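Local coordinates for tube-forming protein in Mycobacterial Envelpe, TiME (Mycolicibacterium smegmatis, PDB 7CU9), which probably forms a tube across the mycobacterial outer envelope that may serve as a channel for protein secretion, at residues Gly87-Val92 with Asp96-Arg101; Ala11-Gly16 with Asn178-Ala183. All blocks are in the same frame, centred on the assembly; numbering follows the deposited sequence. Where two conformers were deposited one is given.

Interaction 1: residues Gly87-Val92 with Asp96-Arg101; sequences GVFATV and DRAYHR
F89 and A98 meet where strand 77-89 gives way, through a short turn, to helix 92-103. The F89 ring reaches the helix with its far end: CZ of F89 lies 3.5 Å from CB of A98. CE1 and CE2 of F89 each stand 4.0 Å from the same methyl, which therefore sits evenly about CZ and approaches the ring obliquely. The ring is placed there by CG of F89 lying anti to its own carbonyl carbon (chi1 -65°). Farther along the helix, NH2 of R101 comes within 4.5 Å of CE2 of F89, a loose contact. That nitrogen is hydrogen-bonded to the carbonyl oxygen of V57.

T91 takes the N-cap position, and its OG1 accepts a bond from the backbone N of A94. The same oxygen is 2.6 Å from a water. This water accepts a bond from NH2 of R97, 2.9 Å from the water oxygen and in the plane of the guanidinium. One water thus joins the capping hydroxyl to the side chain of R97, which lies in the second turn of the helix. V92 opens the helix. Its carbonyl O receives the backbone N of D96 at 3.0 Å, the first-turn helical bond, with an N-H...O angle of 151°.

The arrangement is a strand-turn-helix junction within the PknH-like domain. F89 packs on L63 of strand 63-72 and L162 of strand 161-169. A98 and Y99 also touch L162, and V92, D96 and Y99 touch K157 of strand 150-158, so the helix lies over strands 161-169 and 150-158.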
loop_
_atom_site.group_PDB
_atom_site.type_symbol
_atom_site.label_atom_id
_atom_site.label_comp_id
_atom_site.label_asym_id
_atom_site.label_seq_id
_atom_site.Cartn_x
_atom_site.Cartn_y
_atom_site.Cartn_z
ATOM N N GLY B 87 2.576 -3.432 -25.256
ATOM C CA GLY B 87 2.533 -3.485 -26.725
ATOM C C GLY B 87 3.920 -3.678 -27.289
ATOM O O GLY B 87 4.826 -2.904 -26.934
ATOM N N VAL B 88 4.092 -4.674 -28.153
ATOM C CA VAL B 88 5.360 -4.881 -28.903
ATOM C C VAL B 88 5.120 -4.410 -30.331
ATOM O O VAL B 88 4.156 -4.887 -30.962
ATOM C CB VAL B 88 5.833 -6.341 -28.869
ATOM C CG1 VAL B 88 7.113 -6.525 -29.672
ATOM C CG2 VAL B 88 6.003 -6.840 -27.445
ATOM N N PHE B 89 5.960 -3.502 -30.807
ATOM C CA PHE B 89 5.872 -2.933 -32.168
ATOM C C PHE B 89 6.962 -3.538 -33.050
ATOM O O PHE B 89 7.982 -4.002 -32.540
ATOM C CB PHE B 89 5.962 -1.412 -32.095
ATOM C CG PHE B 89 4.791 -0.800 -31.371
ATOM C CD1 PHE B 89 4.772 -0.737 -29.987
ATOM C CD2 PHE B 89 3.690 -0.327 -32.072
ATOM C CE1 PHE B 89 3.689 -0.187 -29.321
ATOM C CE2 PHE B 89 2.605 0.220 -31.404
ATOM C CZ PHE B 89 2.608 0.292 -30.030
ATOM N N ALA B 90 6.746 -3.520 -34.362
ATOM C CA ALA B 90 7.705 -4.079 -35.341
ATOM C C ALA B 90 9.018 -3.288 -35.315
ATOM O O ALA B 90 10.069 -3.860 -35.654
ATOM C CB ALA B 90 7.093 -4.081 -36.714
ATOM N N THR B 91 8.974 -2.006 -34.942
ATOM C CA THR B 91 10.158 -1.111 -34.971
ATOM C C THR B 91 10.215 -0.266 -33.702
ATOM O O THR B 91 9.165 -0.009 -33.095
ATOM C CB THR B 91 10.142 -0.187 -36.193
ATOM O OG1 THR B 91 9.062 0.734 -36.060
ATOM C CG2 THR B 91 9.995 -0.944 -37.492
ATOM N N VAL B 92 11.419 0.162 -33.345
ATOM C CA VAL B 92 11.632 1.090 -32.196
ATOM C C VAL B 92 10.935 2.422 -32.502
ATOM O O VAL B 92 10.327 2.984 -31.568
ATOM C CB VAL B 92 13.125 1.256 -31.854
ATOM C CG1 VAL B 92 13.735 -0.063 -31.408
ATOM C CG2 VAL B 92 13.930 1.858 -32.998
ATOM N N ASP B 96 8.075 4.515 -30.388
ATOM C CA ASP B 96 8.251 5.955 -30.066
ATOM C C ASP B 96 6.988 6.728 -30.466
ATOM O O ASP B 96 6.542 7.597 -29.693
ATOM C CB ASP B 96 9.492 6.546 -30.735
ATOM C CG ASP B 96 9.819 7.924 -30.186
ATOM O OD1 ASP B 96 9.951 8.046 -28.951
ATOM O OD2 ASP B 96 9.878 8.871 -30.992
ATOM N N ARG B 97 6.400 6.431 -31.626
ATOM C CA ARG B 97 5.177 7.136 -32.078
ATOM C C ARG B 97 4.042 6.827 -31.095
ATOM O O ARG B 97 3.285 7.749 -30.766
ATOM C CB ARG B 97 4.826 6.763 -33.519
ATOM C CG ARG B 97 5.759 7.385 -34.544
ATOM C CD ARG B 97 5.241 7.202 -35.954
ATOM N NE ARG B 97 5.225 5.817 -36.406
ATOM C CZ ARG B 97 6.260 5.160 -36.929
ATOM N NH1 ARG B 97 7.443 5.737 -37.054
ATOM N NH2 ARG B 97 6.104 3.910 -37.328
ATOM N N ALA B 98 3.930 5.584 -30.625
ATOM C CA ALA B 98 2.883 5.193 -29.653
ATOM C C ALA B 98 3.107 5.945 -28.338
ATOM O O ALA B 98 2.126 6.474 -27.776
ATOM C CB ALA B 98 2.871 3.701 -29.460
ATOM N N TYR B 99 4.353 6.022 -27.873
ATOM C CA TYR B 99 4.721 6.801 -26.666
ATOM C C TYR B 99 4.240 8.247 -26.842
ATOM O O TYR B 99 3.642 8.817 -25.916
ATOM C CB TYR B 99 6.225 6.723 -26.406
ATOM C CG TYR B 99 6.665 7.558 -25.234
ATOM C CD1 TYR B 99 6.384 7.156 -23.940
ATOM C CD2 TYR B 99 7.315 8.766 -25.418
ATOM C CE1 TYR B 99 6.752 7.926 -22.849
ATOM C CE2 TYR B 99 7.690 9.549 -24.340
ATOM C CZ TYR B 99 7.411 9.126 -23.051
ATOM O OH TYR B 99 7.783 9.904 -21.990
ATOM N N HIS B 100 4.474 8.830 -28.015
ATOM C CA HIS B 100 4.118 10.248 -28.286
ATOM C C HIS B 100 2.605 10.419 -28.438
ATOM O O HIS B 100 2.118 11.528 -28.157
ATOM C CB HIS B 100 4.961 10.808 -29.436
ATOM C CG HIS B 100 6.283 11.261 -28.929
ATOM N ND1 HIS B 100 6.439 12.477 -28.287
ATOM C CD2 HIS B 100 7.482 10.648 -28.878
ATOM C CE1 HIS B 100 7.684 12.595 -27.883
ATOM N NE2 HIS B 100 8.349 11.489 -28.238
ATOM N N ARG B 101 1.853 9.380 -28.796
ATOM C CA ARG B 101 0.369 9.487 -28.793
ATOM C C ARG B 101 -0.124 9.630 -27.345
ATOM O O ARG B 101 -1.159 10.277 -27.143
ATOM C CB ARG B 101 -0.268 8.330 -29.564
ATOM C CG ARG B 101 -0.050 8.445 -31.064
ATOM C CD ARG B 101 -0.905 7.479 -31.856
ATOM N NE ARG B 101 -0.496 6.088 -31.699
ATOM C CZ ARG B 101 0.435 5.467 -32.424
ATOM N NH1 ARG B 101 1.106 6.110 -33.365
ATOM N NH2 ARG B 101 0.703 4.195 -32.189
HETATM O O HOH W 1 8.066 1.929 -38.198
#

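Interaction 2: residues Ala11-Gly16 with Asn178-Ala183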
loop_
_atom_site.group_PDB
_atom_site.type_symbol
_atom_site.label_atom_id
_atom_site.label_comp_id
_atom_site.label_asym_id
_atom_site.label_seq_id
_atom_site.Cartn_x
_atom_site.Cartn_y
_atom_site.Cartn_z
ATOM N N ALA B 11 4.994 -10.859 -19.975
ATOM C CA ALA B 11 5.342 -9.506 -19.476
ATOM C C ALA B 11 4.249 -8.968 -18.539
ATOM O O ALA B 11 4.516 -7.994 -17.817
ATOM C CB ALA B 11 5.584 -8.565 -20.631
ATOM N N VAL B 12 3.059 -9.565 -18.550
ATOM C CA VAL B 12 1.914 -9.120 -17.700
ATOM C C VAL B 12 1.947 -9.932 -16.406
ATOM O O VAL B 12 1.791 -11.166 -16.477
ATOM C CB VAL B 12 0.572 -9.265 -18.437
ATOM C CG1 VAL B 12 -0.599 -8.845 -17.560
ATOM C CG2 VAL B 12 0.564 -8.498 -19.747
ATOM N N MET B 13 2.166 -9.266 -15.270
ATOM C CA MET B 13 2.289 -9.930 -13.949
ATOM C C MET B 13 0.919 -10.454 -13.533
ATOM O O MET B 13 -0.074 -9.728 -13.589
ATOM C CB MET B 13 2.823 -8.964 -12.887
ATOM C CG MET B 13 4.230 -8.461 -13.160
ATOM S SD MET B 13 5.458 -9.794 -13.270
ATOM C CE MET B 13 5.619 -9.966 -15.045
ATOM N N PRO B 14 0.820 -11.739 -13.125
ATOM C CA PRO B 14 -0.444 -12.296 -12.651
ATOM C C PRO B 14 -0.797 -11.771 -11.251
ATOM O O PRO B 14 0.055 -11.177 -10.613
ATOM C CB PRO B 14 -0.167 -13.806 -12.651
ATOM C CG PRO B 14 1.307 -13.900 -12.359
ATOM C CD PRO B 14 1.919 -12.715 -13.083
ATOM N N LYS B 15 -2.038 -11.999 -10.816
ATOM C CA LYS B 15 -2.580 -11.420 -9.555
ATOM C C LYS B 15 -1.675 -11.772 -8.364
ATOM O O LYS B 15 -1.502 -10.903 -7.495
ATOM C CB LYS B 15 -4.034 -11.845 -9.332
ATOM C CG LYS B 15 -4.307 -13.340 -9.276
ATOM C CD LYS B 15 -5.766 -13.630 -9.009
ATOM C CE LYS B 15 -6.082 -15.107 -8.931
ATOM N NZ LYS B 15 -7.545 -15.340 -8.975
ATOM N N GLY B 16 -1.109 -12.984 -8.313
ATOM C CA GLY B 16 -0.192 -13.399 -7.232
ATOM C C GLY B 16 1.013 -12.478 -7.126
ATOM O O GLY B 16 1.363 -12.059 -6.012
ATOM N N ASN B 178 6.071 1.627 -9.720
ATOM C CA ASN B 178 7.489 1.614 -10.170
ATOM C C ASN B 178 8.052 0.194 -10.048
ATOM O O ASN B 178 8.735 -0.250 -10.986
ATOM C CB ASN B 178 8.333 2.637 -9.410
ATOM C CG ASN B 178 7.992 4.054 -9.808
ATOM O OD1 ASN B 178 7.357 4.276 -10.838
ATOM N ND2 ASN B 178 8.389 5.014 -8.990
ATOM N N VAL B 179 7.770 -0.508 -8.948
ATOM C CA VAL B 179 8.226 -1.921 -8.794
ATOM C C VAL B 179 7.590 -2.753 -9.916
ATOM O O VAL B 179 8.301 -3.549 -10.552
ATOM C CB VAL B 179 7.887 -2.494 -7.406
ATOM C CG1 VAL B 179 8.126 -3.993 -7.356
ATOM C CG2 VAL B 179 8.667 -1.796 -6.303
ATOM N N LEU B 180 6.295 -2.560 -10.157
ATOM C CA LEU B 180 5.521 -3.333 -11.162
ATOM C C LEU B 180 6.100 -3.083 -12.559
ATOM O O LEU B 180 6.354 -4.063 -13.269
ATOM C CB LEU B 180 4.049 -2.926 -11.081
ATOM C CG LEU B 180 3.123 -3.554 -12.122
ATOM C CD1 LEU B 180 3.235 -5.076 -12.129
ATOM C CD2 LEU B 180 1.689 -3.116 -11.888
ATOM N N ALA B 181 6.282 -1.823 -12.953
ATOM C CA ALA B 181 6.854 -1.478 -14.275
ATOM C C ALA B 181 8.244 -2.113 -14.412
ATOM O O ALA B 181 8.565 -2.595 -15.511
ATOM C CB ALA B 181 6.892 0.014 -14.479
ATOM N N GLY B 182 9.041 -2.111 -13.342
ATOM C CA GLY B 182 10.355 -2.781 -13.322
ATOM C C GLY B 182 10.221 -4.270 -13.598
ATOM O O GLY B 182 10.974 -4.805 -14.433
ATOM N N ALA B 183 9.276 -4.936 -12.933
ATOM C CA ALA B 183 9.032 -6.389 -13.071
ATOM C C ALA B 183 8.618 -6.703 -14.512
ATOM O O ALA B 183 9.089 -7.710 -15.069
ATOM C CB ALA B 183 7.986 -6.839 -12.082
#
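M13 carries this contact, which is wholly apolar across the two segments. Its CG lies 3.7 Å from CD1 of L180, and its CB is 4.0 Å from the same methyl. One branch of L180 therefore rests alongside the root of the methionine chain. The two side chains run past each other in opposite directions. Farther out, SD of M13 stands 4.1 Å from CB of A183, one turn on along helix 174-185. The chain bends at its second torsion (chi2 -59°), which carries the sulfur from L180 round to A183. CE of M13 ends 4.1 Å from the carbonyl O of A183.

In the fold, this joins the linker between the N-terminal helices 8-11 and 15-22 to the C-terminal helix. Both parts lie over the antiparallel sheet of the PknH-like domain. L180 reaches V82 and Q84 of strand 77-89 and also packs on I21 of helix 15-22.

The polar bonds of the linker go to other partners. The backbone N of M13 donates to OE1 of Q84, which ties the linker to the sheet. P14 is at the N-cap of helix 15-22, and the backbone N of K15 is bonded to OE1 of E29.

Overall arrangement
Both interactions lie within the PknH-like domain and set helical elements over its antiparallel sheet. They share strand 77-89: interaction 1 includes its end, while interaction 2 rests on V82 and Q84 farther back. Their centres are about 20 Å apart, and the nearest atoms about 7 Å, without touching. Interaction 1 is local in sequence and nested within the loop closed by interaction 2, which brings the two ends of the domain together. Each is partly buried. Interaction 1 grades from a buried apolar pair to a water-linked polar edge at the exposed residues T91 and R97, whereas interaction 2 is apolar throughout, with one buried leucine and two partly exposed residues.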